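Local atomic coordinates of AHL synthase (Burkholderia glumae, PDB entry 3P2H), a protein that probably makes N-acyl-homoserine lactone signals for quorum sensing from fatty acyl-[ACP] and S-adenosyl-L-methionine, and here holds an inhibitor together with methylthioadenosine. Residues A[143-148]-A[158-163]; A[85-90]-A[138-143]; A[5-10]-A[128-133]; A[66-71]-A[121-126]. The protein carries 3 engineered substitutions. All blocks are in the same frame, centred on the assembly; numbering follows the deposited sequence.

Contact 1 of 4, residues A[143-148]-A[158-163]. Engineered in segment 143-148: Met147 (natural residue Ile). With NOO (N-(3-oxocyclohex-1-en-1-yl)octanamide), chain C.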
loop_
_atom_site.group_PDB
_atom_site.type_symbol
_atom_site.label_atom_id
_atom_site.label_comp_id
_atom_site.label_asym_id
_atom_site.label_seq_id
_atom_site.Cartn_x
_atom_site.Cartn_y
_atom_site.Cartn_z
ATOM N N THR A 143 5.295 -3.731 6.181
ATOM C CA THR A 143 5.594 -4.435 4.946
ATOM C C THR A 143 6.316 -5.740 5.220
ATOM O O THR A 143 7.123 -5.827 6.144
ATOM C CB THR A 143 6.495 -3.581 4.029
ATOM O OG1 THR A 143 7.863 -3.969 4.200
ATOM C CG2 THR A 143 6.376 -2.120 4.393
ATOM N N PHE A 144 6.011 -6.757 4.421
ATOM C CA PHE A 144 6.678 -8.042 4.556
ATOM C C PHE A 144 8.144 -7.724 4.259
ATOM O O PHE A 144 8.429 -6.881 3.410
ATOM C CB PHE A 144 6.145 -9.024 3.511
ATOM C CG PHE A 144 4.725 -9.464 3.745
ATOM C CD1 PHE A 144 3.875 -8.741 4.575
ATOM C CD2 PHE A 144 4.226 -10.591 3.099
ATOM C CE1 PHE A 144 2.545 -9.138 4.756
ATOM C CE2 PHE A 144 2.905 -10.992 3.273
ATOM C CZ PHE A 144 2.063 -10.267 4.100
ATOM N N CYS A 145 9.074 -8.367 4.953
ATOM C CA CYS A 145 10.476 -8.080 4.688
ATOM C C CYS A 145 10.839 -8.452 3.253
ATOM O O CYS A 145 11.704 -7.834 2.649
ATOM C CB CYS A 145 11.372 -8.812 5.686
ATOM S SG CYS A 145 11.336 -8.062 7.329
ATOM N N SER A 146 10.164 -9.450 2.696
ATOM C CA SER A 146 10.447 -9.849 1.322
ATOM C C SER A 146 10.102 -8.701 0.375
ATOM O O SER A 146 10.772 -8.491 -0.636
ATOM C CB SER A 146 9.644 -11.099 0.956
ATOM O OG SER A 146 8.261 -10.885 1.139
ATOM N N MET A 147 9.050 -7.960 0.711
ATOM C CA MET A 147 8.623 -6.817 -0.092
ATOM C C MET A 147 9.617 -5.680 0.141
ATOM O O MET A 147 9.943 -4.928 -0.773
ATOM C CB MET A 147 7.213 -6.380 0.323
ATOM C CG MET A 147 6.655 -5.207 -0.467
ATOM S SD MET A 147 6.614 -5.501 -2.248
ATOM C CE MET A 147 5.133 -6.453 -2.386
ATOM N N GLU A 148 10.095 -5.570 1.377
ATOM C CA GLU A 148 11.075 -4.547 1.737
ATOM C C GLU A 148 12.316 -4.725 0.873
ATOM O O GLU A 148 12.927 -3.751 0.439
ATOM C CB GLU A 148 11.483 -4.679 3.209
ATOM C CG GLU A 148 12.630 -3.747 3.609
ATOM C CD GLU A 148 13.162 -4.027 5.003
ATOM O OE1 GLU A 148 13.499 -5.195 5.288
ATOM O OE2 GLU A 148 13.252 -3.078 5.810
ATOM N N ALA A 158 14.000 3.506 1.089
ATOM C CA ALA A 158 13.212 2.890 2.136
ATOM C C ALA A 158 14.096 2.670 3.360
ATOM O O ALA A 158 15.278 2.341 3.234
ATOM C CB ALA A 158 12.656 1.560 1.648
ATOM N N HIS A 159 13.525 2.870 4.540
ATOM C CA HIS A 159 14.246 2.656 5.787
ATOM C C HIS A 159 13.255 2.240 6.866
ATOM O O HIS A 159 12.076 2.589 6.817
ATOM C CB HIS A 159 15.054 3.901 6.208
ATOM C CG HIS A 159 14.255 5.162 6.298
ATOM N ND1 HIS A 159 13.891 5.897 5.190
ATOM C CD2 HIS A 159 13.766 5.832 7.370
ATOM C CE1 HIS A 159 13.216 6.965 5.575
ATOM N NE2 HIS A 159 13.125 6.949 6.892
ATOM N N ARG A 160 13.741 1.488 7.840
ATOM C CA ARG A 160 12.889 0.972 8.898
ATOM C C ARG A 160 12.388 1.961 9.942
ATOM O O ARG A 160 13.113 2.865 10.371
ATOM C CB ARG A 160 13.603 -0.200 9.574
ATOM C CG ARG A 160 13.818 -1.353 8.615
ATOM C CD ARG A 160 14.509 -2.540 9.252
ATOM N NE ARG A 160 14.525 -3.674 8.333
ATOM C CZ ARG A 160 15.060 -4.858 8.606
ATOM N NH1 ARG A 160 15.638 -5.075 9.780
ATOM N NH2 ARG A 160 15.010 -5.825 7.702
ATOM N N ALA A 161 11.129 1.781 10.335
ATOM C CA ALA A 161 10.492 2.623 11.348
ATOM C C ALA A 161 10.422 1.839 12.658
ATOM O O ALA A 161 9.995 2.362 13.686
ATOM C CB ALA A 161 9.085 3.020 10.902
ATOM N N GLY A 162 10.850 0.579 12.601
ATOM C CA GLY A 162 10.849 -0.287 13.773
ATOM C C GLY A 162 11.637 -1.564 13.518
ATOM O O GLY A 162 12.082 -1.813 12.397
ATOM N N ALA A 163 11.816 -2.377 14.554
ATOM C CA ALA A 163 12.555 -3.626 14.414
ATOM C C ALA A 163 11.651 -4.676 13.783
ATOM O O ALA A 163 10.446 -4.673 14.007
ATOM C CB ALA A 163 13.044 -4.109 15.792
HETATM C C1 NOO C . 3.217 -8.997 -0.281
HETATM O O1 NOO C . 4.289 -9.565 -0.464
HETATM C C2 NOO C . 3.115 -7.657 0.437
HETATM C C3 NOO C . 1.986 -7.295 1.184
HETATM C C4 NOO C . 0.746 -8.208 1.083
HETATM C C5 NOO C . 0.590 -8.962 -0.296
HETATM C C6 NOO C . 1.896 -9.675 -0.765
HETATM N N7 NOO C . 1.889 -6.133 2.061
HETATM C C8 NOO C . 0.913 -5.128 2.292
HETATM O O8 NOO C . -0.268 -5.349 2.540
HETATM C C9 NOO C . 1.322 -3.640 2.245
HETATM C C10 NOO C . 2.821 -3.243 2.237
HETATM C C11 NOO C . 2.993 -1.844 2.891
HETATM C C12 NOO C . 4.048 -0.980 2.179
HETATM C C13 NOO C . 4.278 0.348 2.932
HETATM C C14 NOO C . 5.729 0.842 2.779
HETATM C C15 NOO C . 5.901 2.264 3.322
#

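Contact 2 of 4, residues A[85-90]-A[138-143]. With NOO (N-(3-oxocyclohex-1-en-1-yl)octanamide), chain C.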
loop_
_atom_site.group_PDB
_atom_site.type_symbol
_atom_site.label_atom_id
_atom_site.label_comp_id
_atom_site.label_asym_id
_atom_site.label_seq_id
_atom_site.Cartn_x
_atom_site.Cartn_y
_atom_site.Cartn_z
ATOM N N HIS A 85 2.706 -1.057 18.303
ATOM C CA HIS A 85 3.862 -1.614 18.998
ATOM C C HIS A 85 4.996 -2.009 18.055
ATOM O O HIS A 85 6.084 -2.374 18.500
ATOM C CB HIS A 85 3.431 -2.824 19.839
ATOM C CG HIS A 85 2.674 -3.862 19.068
ATOM N ND1 HIS A 85 3.275 -4.701 18.153
ATOM C CD2 HIS A 85 1.357 -4.182 19.062
ATOM C CE1 HIS A 85 2.361 -5.491 17.616
ATOM N NE2 HIS A 85 1.190 -5.197 18.150
ATOM N N LEU A 86 4.750 -1.933 16.752
ATOM C CA LEU A 86 5.784 -2.279 15.786
ATOM C C LEU A 86 6.699 -1.093 15.563
ATOM O O LEU A 86 7.759 -1.227 14.963
ATOM C CB LEU A 86 5.170 -2.691 14.444
ATOM C CG LEU A 86 4.432 -4.030 14.354
ATOM C CD1 LEU A 86 4.103 -4.311 12.892
ATOM C CD2 LEU A 86 5.283 -5.141 14.916
ATOM N N LEU A 87 6.281 0.065 16.063
ATOM C CA LEU A 87 7.035 1.298 15.894
ATOM C C LEU A 87 8.048 1.607 16.977
ATOM O O LEU A 87 7.823 1.344 18.163
ATOM C CB LEU A 87 6.078 2.481 15.778
ATOM C CG LEU A 87 5.254 2.563 14.495
ATOM C CD1 LEU A 87 4.269 3.714 14.618
ATOM C CD2 LEU A 87 6.172 2.758 13.294
ATOM N N ALA A 88 9.170 2.180 16.552
ATOM C CA ALA A 88 10.223 2.563 17.473
ATOM C C ALA A 88 9.678 3.753 18.244
ATOM O O ALA A 88 9.857 3.859 19.456
ATOM C CB ALA A 88 11.472 2.958 16.702
ATOM N N ASP A 89 8.988 4.634 17.521
ATOM C CA ASP A 89 8.399 5.835 18.101
ATOM C C ASP A 89 6.878 5.849 17.953
ATOM O O ASP A 89 6.292 4.937 17.375
ATOM C CB ASP A 89 8.985 7.069 17.421
ATOM C CG ASP A 89 10.499 7.090 17.475
ATOM O OD1 ASP A 89 11.051 6.965 18.585
ATOM O OD2 ASP A 89 11.131 7.235 16.410
ATOM N N GLU A 90 6.239 6.888 18.476
ATOM C CA GLU A 90 4.787 7.000 18.378
ATOM C C GLU A 90 4.364 7.204 16.917
ATOM O O GLU A 90 5.095 7.810 16.130
ATOM C CB GLU A 90 4.294 8.165 19.236
ATOM C CG GLU A 90 2.806 8.459 19.083
ATOM C CD GLU A 90 2.331 9.533 20.037
ATOM O OE1 GLU A 90 3.043 10.556 20.181
ATOM O OE2 GLU A 90 1.240 9.358 20.631
ATOM N N GLN A 138 6.522 11.488 2.786
ATOM C CA GLN A 138 6.916 10.143 3.197
ATOM C C GLN A 138 5.719 9.203 3.238
ATOM O O GLN A 138 4.574 9.631 3.414
ATOM C CB GLN A 138 7.530 10.148 4.596
ATOM C CG GLN A 138 8.893 10.777 4.736
ATOM C CD GLN A 138 9.337 10.787 6.184
ATOM O OE1 GLN A 138 8.702 11.409 7.028
ATOM N NE2 GLN A 138 10.418 10.084 6.481
ATOM N N LEU A 139 6.006 7.917 3.065
ATOM C CA LEU A 139 4.998 6.877 3.158
ATOM C C LEU A 139 5.466 5.997 4.311
ATOM O O LEU A 139 6.671 5.862 4.552
ATOM C CB LEU A 139 4.933 6.033 1.886
ATOM C CG LEU A 139 4.453 6.682 0.593
ATOM C CD1 LEU A 139 4.453 5.632 -0.496
ATOM C CD2 LEU A 139 3.066 7.264 0.775
ATOM N N ILE A 140 4.514 5.415 5.030
ATOM C CA ILE A 140 4.832 4.529 6.137
ATOM C C ILE A 140 3.858 3.360 6.101
ATOM O O ILE A 140 2.737 3.498 5.622
ATOM C CB ILE A 140 4.741 5.266 7.495
ATOM C CG1 ILE A 140 5.335 4.386 8.601
ATOM C CG2 ILE A 140 3.295 5.629 7.808
ATOM C CD1 ILE A 140 5.501 5.089 9.927
ATOM N N GLY A 141 4.291 2.201 6.585
ATOM C CA GLY A 141 3.410 1.050 6.578
ATOM C C GLY A 141 4.102 -0.257 6.905
ATOM O O GLY A 141 5.317 -0.393 6.754
ATOM N N VAL A 142 3.321 -1.224 7.368
ATOM C CA VAL A 142 3.865 -2.525 7.705
ATOM C C VAL A 142 4.076 -3.265 6.400
ATOM O O VAL A 142 3.147 -3.412 5.598
ATOM C CB VAL A 142 2.899 -3.326 8.597
ATOM C CG1 VAL A 142 3.487 -4.684 8.908
ATOM C CG2 VAL A 142 2.621 -2.559 9.867
ATOM N N THR A 143 5.295 -3.731 6.181
ATOM C CA THR A 143 5.594 -4.435 4.946
ATOM C C THR A 143 6.316 -5.740 5.220
ATOM O O THR A 143 7.123 -5.827 6.144
ATOM C CB THR A 143 6.495 -3.581 4.029
ATOM O OG1 THR A 143 7.863 -3.969 4.200
ATOM C CG2 THR A 143 6.376 -2.120 4.393
HETATM C C1 NOO C . 3.217 -8.997 -0.281
HETATM O O1 NOO C . 4.289 -9.565 -0.464
HETATM C C2 NOO C . 3.115 -7.657 0.437
HETATM C C3 NOO C . 1.986 -7.295 1.184
HETATM C C4 NOO C . 0.746 -8.208 1.083
HETATM C C5 NOO C . 0.590 -8.962 -0.296
HETATM C C6 NOO C . 1.896 -9.675 -0.765
HETATM N N7 NOO C . 1.889 -6.133 2.061
HETATM C C8 NOO C . 0.913 -5.128 2.292
HETATM O O8 NOO C . -0.268 -5.349 2.540
HETATM C C9 NOO C . 1.322 -3.640 2.245
HETATM C C10 NOO C . 2.821 -3.243 2.237
HETATM C C11 NOO C . 2.993 -1.844 2.891
HETATM C C12 NOO C . 4.048 -0.980 2.179
HETATM C C13 NOO C . 4.278 0.348 2.932
HETATM C C14 NOO C . 5.729 0.842 2.779
HETATM C C15 NOO C . 5.901 2.264 3.322
#

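Contact 3 of 4, residues A[5-10]-A[128-133]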
loop_
_atom_site.group_PDB
_atom_site.type_symbol
_atom_site.label_atom_id
_atom_site.label_comp_id
_atom_site.label_asym_id
_atom_site.label_seq_id
_atom_site.Cartn_x
_atom_site.Cartn_y
_atom_site.Cartn_z
ATOM N N VAL A 5 -5.513 5.012 -10.516
ATOM C CA VAL A 5 -5.663 5.574 -9.181
ATOM C C VAL A 5 -7.072 6.141 -9.000
ATOM O O VAL A 5 -7.516 7.003 -9.762
ATOM C CB VAL A 5 -4.632 6.689 -8.929
ATOM C CG1 VAL A 5 -4.776 7.223 -7.521
ATOM C CG2 VAL A 5 -3.228 6.150 -9.147
ATOM N N HIS A 6 -7.763 5.646 -7.980
ATOM C CA HIS A 6 -9.120 6.074 -7.672
ATOM C C HIS A 6 -9.093 6.924 -6.403
ATOM O O HIS A 6 -8.836 6.411 -5.315
ATOM C CB HIS A 6 -10.011 4.848 -7.459
ATOM C CG HIS A 6 -10.086 3.937 -8.647
ATOM N ND1 HIS A 6 -11.064 4.050 -9.614
ATOM C CD2 HIS A 6 -9.291 2.911 -9.037
ATOM C CE1 HIS A 6 -10.867 3.134 -10.546
ATOM N NE2 HIS A 6 -9.799 2.428 -10.220
ATOM N N GLU A 7 -9.345 8.223 -6.550
ATOM C CA GLU A 7 -9.345 9.142 -5.411
ATOM C C GLU A 7 -10.518 10.120 -5.471
ATOM O O GLU A 7 -10.382 11.283 -5.094
ATOM C CB GLU A 7 -8.014 9.912 -5.355
ATOM C CG GLU A 7 -7.573 10.480 -6.685
ATOM C CD GLU A 7 -6.144 11.017 -6.681
ATOM O OE1 GLU A 7 -5.522 11.018 -7.761
ATOM O OE2 GLU A 7 -5.641 11.451 -5.622
ATOM N N ALA A 8 -11.673 9.632 -5.925
ATOM C CA ALA A 8 -12.867 10.460 -6.060
ATOM C C ALA A 8 -13.967 10.145 -5.047
ATOM O O ALA A 8 -15.151 10.274 -5.353
ATOM C CB ALA A 8 -13.424 10.325 -7.479
ATOM N N GLY A 9 -13.585 9.740 -3.843
ATOM C CA GLY A 9 -14.587 9.414 -2.846
ATOM C C GLY A 9 -15.014 7.966 -2.978
ATOM O O GLY A 9 -14.256 7.138 -3.481
ATOM N N ARG A 10 -16.233 7.655 -2.545
ATOM C CA ARG A 10 -16.729 6.286 -2.611
ATOM C C ARG A 10 -16.534 5.636 -3.992
ATOM O O ARG A 10 -16.949 6.177 -5.023
ATOM C CB ARG A 10 -18.208 6.254 -2.219
ATOM C CG ARG A 10 -18.795 4.855 -2.085
ATOM C CD ARG A 10 -20.225 4.933 -1.572
ATOM N NE ARG A 10 -20.282 5.685 -0.323
ATOM C CZ ARG A 10 -21.404 6.012 0.305
ATOM N NH1 ARG A 10 -22.582 5.656 -0.198
ATOM N NH2 ARG A 10 -21.349 6.696 1.438
ATOM N N VAL A 128 3.248 6.317 -4.962
ATOM C CA VAL A 128 4.107 7.441 -4.605
ATOM C C VAL A 128 3.662 8.734 -5.283
ATOM O O VAL A 128 3.485 9.756 -4.627
ATOM C CB VAL A 128 5.579 7.151 -4.976
ATOM C CG1 VAL A 128 6.429 8.413 -4.802
ATOM C CG2 VAL A 128 6.116 6.026 -4.086
ATOM N N GLU A 129 3.475 8.671 -6.595
ATOM C CA GLU A 129 3.050 9.819 -7.384
ATOM C C GLU A 129 1.790 10.439 -6.788
ATOM O O GLU A 129 1.733 11.648 -6.540
ATOM C CB GLU A 129 2.779 9.367 -8.816
ATOM C CG GLU A 129 2.658 10.482 -9.824
ATOM C CD GLU A 129 2.592 9.944 -11.235
ATOM O OE1 GLU A 129 3.271 10.516 -12.116
ATOM O OE2 GLU A 129 1.860 8.950 -11.465
ATOM N N CYS A 130 0.786 9.603 -6.551
ATOM C CA CYS A 130 -0.470 10.069 -5.979
ATOM C C CYS A 130 -0.268 10.736 -4.617
ATOM O O CYS A 130 -0.690 11.872 -4.403
ATOM C CB CYS A 130 -1.445 8.902 -5.833
ATOM S SG CYS A 130 -2.944 9.336 -4.918
ATOM N N ALA A 131 0.391 10.030 -3.704
ATOM C CA ALA A 131 0.636 10.550 -2.363
ATOM C C ALA A 131 1.385 11.873 -2.396
ATOM O O ALA A 131 1.067 12.793 -1.640
ATOM C CB ALA A 131 1.420 9.528 -1.543
ATOM N N ALA A 132 2.382 11.962 -3.269
ATOM C CA ALA A 132 3.177 13.176 -3.388
ATOM C C ALA A 132 2.298 14.345 -3.826
ATOM O O ALA A 132 2.365 15.431 -3.245
ATOM C CB ALA A 132 4.311 12.962 -4.382
ATOM N N ARG A 133 1.474 14.118 -4.846
ATOM C CA ARG A 133 0.582 15.154 -5.351
ATOM C C ARG A 133 -0.400 15.624 -4.287
ATOM O O ARG A 133 -0.965 16.710 -4.393
ATOM C CB ARG A 133 -0.184 14.644 -6.577
ATOM C CG ARG A 133 0.714 14.405 -7.779
ATOM C CD ARG A 133 -0.055 13.836 -8.957
ATOM N NE ARG A 133 0.808 13.649 -10.118
ATOM C CZ ARG A 133 0.433 13.056 -11.251
ATOM N NH1 ARG A 133 -0.800 12.577 -11.385
ATOM N NH2 ARG A 133 1.288 12.951 -12.256
#

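Contact 4 of 4, residues A[66-71]-A[121-126]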
loop_
_atom_site.group_PDB
_atom_site.type_symbol
_atom_site.label_atom_id
_atom_site.label_comp_id
_atom_site.label_asym_id
_atom_site.label_seq_id
_atom_site.Cartn_x
_atom_site.Cartn_y
_atom_site.Cartn_z
ATOM N N GLY A 66 -2.947 -6.134 -9.389
ATOM C CA GLY A 66 -2.218 -5.407 -8.371
ATOM C C GLY A 66 -3.095 -4.402 -7.650
ATOM O O GLY A 66 -4.053 -3.891 -8.225
ATOM N N CYS A 67 -2.780 -4.126 -6.389
ATOM C CA CYS A 67 -3.560 -3.165 -5.621
ATOM C C CYS A 67 -2.732 -2.473 -4.548
ATOM O O CYS A 67 -1.640 -2.922 -4.197
ATOM C CB CYS A 67 -4.770 -3.843 -4.965
ATOM S SG CYS A 67 -4.399 -5.045 -3.650
ATOM N N ALA A 68 -3.265 -1.371 -4.041
ATOM C CA ALA A 68 -2.617 -0.612 -2.986
ATOM C C ALA A 68 -3.652 0.305 -2.356
ATOM O O ALA A 68 -4.611 0.719 -3.007
ATOM C CB ALA A 68 -1.459 0.200 -3.540
ATOM N N ARG A 69 -3.453 0.599 -1.081
ATOM C CA ARG A 69 -4.359 1.460 -0.340
ATOM C C ARG A 69 -3.548 2.598 0.262
ATOM O O ARG A 69 -2.484 2.367 0.830
ATOM C CB ARG A 69 -5.045 0.654 0.771
ATOM C CG ARG A 69 -6.006 1.454 1.615
ATOM C CD ARG A 69 -6.940 0.552 2.404
ATOM N NE ARG A 69 -6.288 -0.096 3.538
ATOM C CZ ARG A 69 -6.905 -0.931 4.366
ATOM N NH1 ARG A 69 -8.183 -1.222 4.175
ATOM N NH2 ARG A 69 -6.256 -1.450 5.396
ATOM N N LEU A 70 -4.049 3.820 0.117
ATOM C CA LEU A 70 -3.374 4.997 0.655
ATOM C C LEU A 70 -4.290 5.734 1.624
ATOM O O LEU A 70 -5.452 5.999 1.314
ATOM C CB LEU A 70 -2.954 5.939 -0.479
ATOM C CG LEU A 70 -1.774 5.458 -1.334
ATOM C CD1 LEU A 70 -1.604 6.359 -2.541
ATOM C CD2 LEU A 70 -0.517 5.459 -0.492
ATOM N N LEU A 71 -3.759 6.055 2.800
ATOM C CA LEU A 71 -4.510 6.767 3.828
ATOM C C LEU A 71 -3.662 7.869 4.437
ATOM O O LEU A 71 -2.465 7.698 4.624
ATOM C CB LEU A 71 -4.928 5.811 4.949
ATOM C CG LEU A 71 -5.942 4.706 4.655
ATOM C CD1 LEU A 71 -5.979 3.741 5.837
ATOM C CD2 LEU A 71 -7.315 5.320 4.396
ATOM N N ARG A 121 7.172 -2.472 -9.090
ATOM C CA ARG A 121 7.585 -1.120 -9.446
ATOM C C ARG A 121 6.480 -0.178 -9.925
ATOM O O ARG A 121 6.307 0.902 -9.361
ATOM C CB ARG A 121 8.715 -1.156 -10.478
ATOM C CG ARG A 121 9.534 0.129 -10.482
ATOM C CD ARG A 121 10.750 0.032 -11.391
ATOM N NE ARG A 121 10.413 0.371 -12.763
ATOM C CZ ARG A 121 10.537 1.589 -13.288
ATOM N NH1 ARG A 121 11.003 2.597 -12.559
ATOM N NH2 ARG A 121 10.170 1.807 -14.539
ATOM N N PRO A 122 5.722 -0.564 -10.965
ATOM C CA PRO A 122 4.656 0.324 -11.445
ATOM C C PRO A 122 3.599 0.621 -10.381
ATOM O O PRO A 122 3.101 1.744 -10.286
ATOM C CB PRO A 122 4.098 -0.422 -12.659
ATOM C CG PRO A 122 4.381 -1.872 -12.338
ATOM C CD PRO A 122 5.759 -1.819 -11.738
ATOM N N MET A 123 3.274 -0.384 -9.572
ATOM C CA MET A 123 2.293 -0.204 -8.510
ATOM C C MET A 123 2.812 0.816 -7.499
ATOM O O MET A 123 2.082 1.696 -7.056
ATOM C CB MET A 123 2.008 -1.537 -7.812
ATOM C CG MET A 123 1.113 -2.484 -8.600
ATOM S SD MET A 123 -0.513 -1.774 -8.983
ATOM C CE MET A 123 -1.059 -1.291 -7.352
ATOM N N LEU A 124 4.084 0.695 -7.139
ATOM C CA LEU A 124 4.685 1.614 -6.186
ATOM C C LEU A 124 4.758 3.023 -6.767
ATOM O O LEU A 124 4.447 4.003 -6.084
ATOM C CB LEU A 124 6.088 1.138 -5.807
ATOM C CG LEU A 124 6.789 1.893 -4.672
ATOM C CD1 LEU A 124 5.913 1.904 -3.422
ATOM C CD2 LEU A 124 8.125 1.221 -4.379
ATOM N N ALA A 125 5.166 3.123 -8.029
ATOM C CA ALA A 125 5.280 4.423 -8.688
ATOM C C ALA A 125 3.965 5.192 -8.648
ATOM O O ALA A 125 3.945 6.388 -8.363
ATOM C CB ALA A 125 5.729 4.242 -10.126
ATOM N N ALA A 126 2.868 4.497 -8.936
ATOM C CA ALA A 126 1.544 5.116 -8.935
ATOM C C ALA A 126 1.197 5.621 -7.541
ATOM O O ALA A 126 0.741 6.748 -7.374
ATOM C CB ALA A 126 0.494 4.108 -9.405
#

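Contact 1 of 4, residues A[143-148]-A[158-163]
Glu148 and Arg160 join these segments through a side-on, bidentate salt bridge. Arg160 NE donates to Glu148 OE2 at 2.9 Å, and Arg160 NH2 donates to Glu148 OE1 at 2.9 Å. Each oxygen offers its syn lone pair, and both bonds are nearly straight. The carboxylate and guanidinium planes lie 8° apart, so the pair is held flat although the two side chains cross at about a right angle. Arg160 reaches Glu148 on a chain extended from CG to NE. Cys145 SG sits obliquely beside the guanidinium, 4.3 Å from Arg160 NH2. The carboxylate belongs to the first turn of helix 145-154, where a negative charge probably suits the helix dipole. That turn follows Phe144 at the N-cap position, whose carbonyl O accepts Glu148 N and, from above the carbonyl plane, Thr143 OG1. With CG beside the backbone N (chi1 -69°), the Phe144 ring turns one face to the inhibitor, whose C3 lies over its centre. The engineered Met147 brings CE to 3.7 Å from inhibitor C2, while Thr143 CG2 touches C12 of its tail. This junction of strand and helix thus forms a wall of the inhibitor pocket in the acetyltransferase-like fold of autoinducer synthases.

Contact 2 of 4, residues A[85-90]-A[138-143]
Leu86 and Leu87 meet Val142 and Ile140 through methyl groups alone, and the flat groups at this interface are peptides of strand 138-143. The peptide joining Ile140 to Gly141 has the last carbon of the inhibitor tail, C15, over one face, 3.6 Å from Gly141 N. The Ile140 side chain rises on the opposite side of that plane, toward the loop. Leu86 CD1 rests on both branches of Val142, 3.8 Å from CG2 and 4.0 Å from CG1, and the two side chains cross at about a right angle. Leu87 CD2 lies 4.1 Å from Ile140 CD1. An extended Ile140 chain, with CG1 anti to the backbone N (chi1 -169°) and chi2 of 171°, carries that methyl out to the loop. Leu79 of helix 78-81 touches Leu87, Ile140 and Val142, extending the apolar layer.

Across the strand, Gly141 has no side chain and leaves room for the octanoyl tail, with its CA about 3.8 Å from inhibitor C13. Leu139 CB also borders C15, and Val142 O lies 3.1 Å from inhibitor C11. Methylthioadenosine touches Val142. Beta-branched Ile140 and Val142 favour the extended strand, while the longer leucines reach to it from the loop. With no hydrogen bond between the segments, cohesion here rests on dispersion and exclusion of water, while the other side of the strand lines the octanoyl tail, largely with carbon, consistent with an acyl-chain site.

Contact 3 of 4, residues A[5-10]-A[128-133]
Cys130 leaves helix 128-133 toward Val5 and Glu7, and its short side chain makes every contact that the helix segment has with them. Cys130 CB lies 4.1 Å from Val5 CG1. One bond further, Cys130 SG comes to 3.8 Å from Val5 CG1, a snug apolar contact at the edge of the interface. Cys130 SG also lies 3.5 Å from Glu7 OE2, so it is bordered by a methyl and by a carboxylate oxygen. SG stands anti to the helix backbone N (chi1 172°), which directs it to strand 2-6. Cysteine suits this place, being small enough to fit against Val5 and Glu7 and tolerant of both kinds of neighbour. In the mixed sheet of the acetyltransferase-like alpha/beta fold, strand 2-6 pairs with strand 53-58, and helix 120-133 packs on their face; Val53 touches Val5, Glu7 and Cys130 alike. Glu7 reaches the helix on a chain extended beyond CG, and the strongest partner of its carboxylate is Arg134, just beyond the segment, in a salt bridge to OE2. On the helix surface, Arg133 folds its guanidinium face over Glu129 CG. Arg133 NH2 lies 3.1 Å from Glu129 OE1, but no N-H points at that oxygen and only the charges attract.

Contact 4 of 4, residues A[66-71]-A[121-126]
Gly66, Cys67 and Ala68 receive helix 121-126 mainly through one long side chain, that of Met123. The helix segment begins with Arg121 and Pro122, whose carbonyl oxygens accept the amides of Ala125 and Ala126. Met123 follows and turns toward the strand. Its CG stands beside the backbone N (chi1 -76°), and further bends at chi2 and chi3 lay the thioether along the strand backbone. Met123 SD lies 3.9 Å from Gly66 C, and Met123 CE reaches 3.5 Å from Cys67 N and 4.1 Å from Ala68 CB. A flexible methionine can mould itself to such a surface, while Gly66 has no side chain where Met123 SD lies and Ala68 offers only a methyl beside CE. Leu124, next in the chain, starts off away from the strand. Ala126, one turn after Met123, is small and lets the helix lie close to Val55 of the adjoining strand. No hydrogen bond links the segments. Their axes approach to 8.9 Å and diverge by only 27°, the near-parallel packing of a helix on a sheet. Strand 64-72 runs between strands 53-58 and 97-105, antiparallel to both; helix 120-133 covers one face, and helix 13-30 meets Cys67 on the other.

In the fold
Contact 4 lies nearest the centre of the chain and is wholly buried, with a methionine and small residues. Contact 3 uses the same helix, 120-133, farther along, but at a partly exposed edge where a carboxylate joins the apolar packing. The two meet where Cys130 touches Leu70. Contacts 1 and 2 share strand 138-144 and the inhibitor. Contact 2 is buried and purely aliphatic, whereas contact 1, also largely buried, relies on a salt bridge whose arginine is exposed. They adjoin through Ala161, whose CB packs on Leu87 and whose O probably accepts a hydrogen bond from Ala88 N. Leu139 links contact 2 to contacts 3 and 4, and all four reach the same sheet.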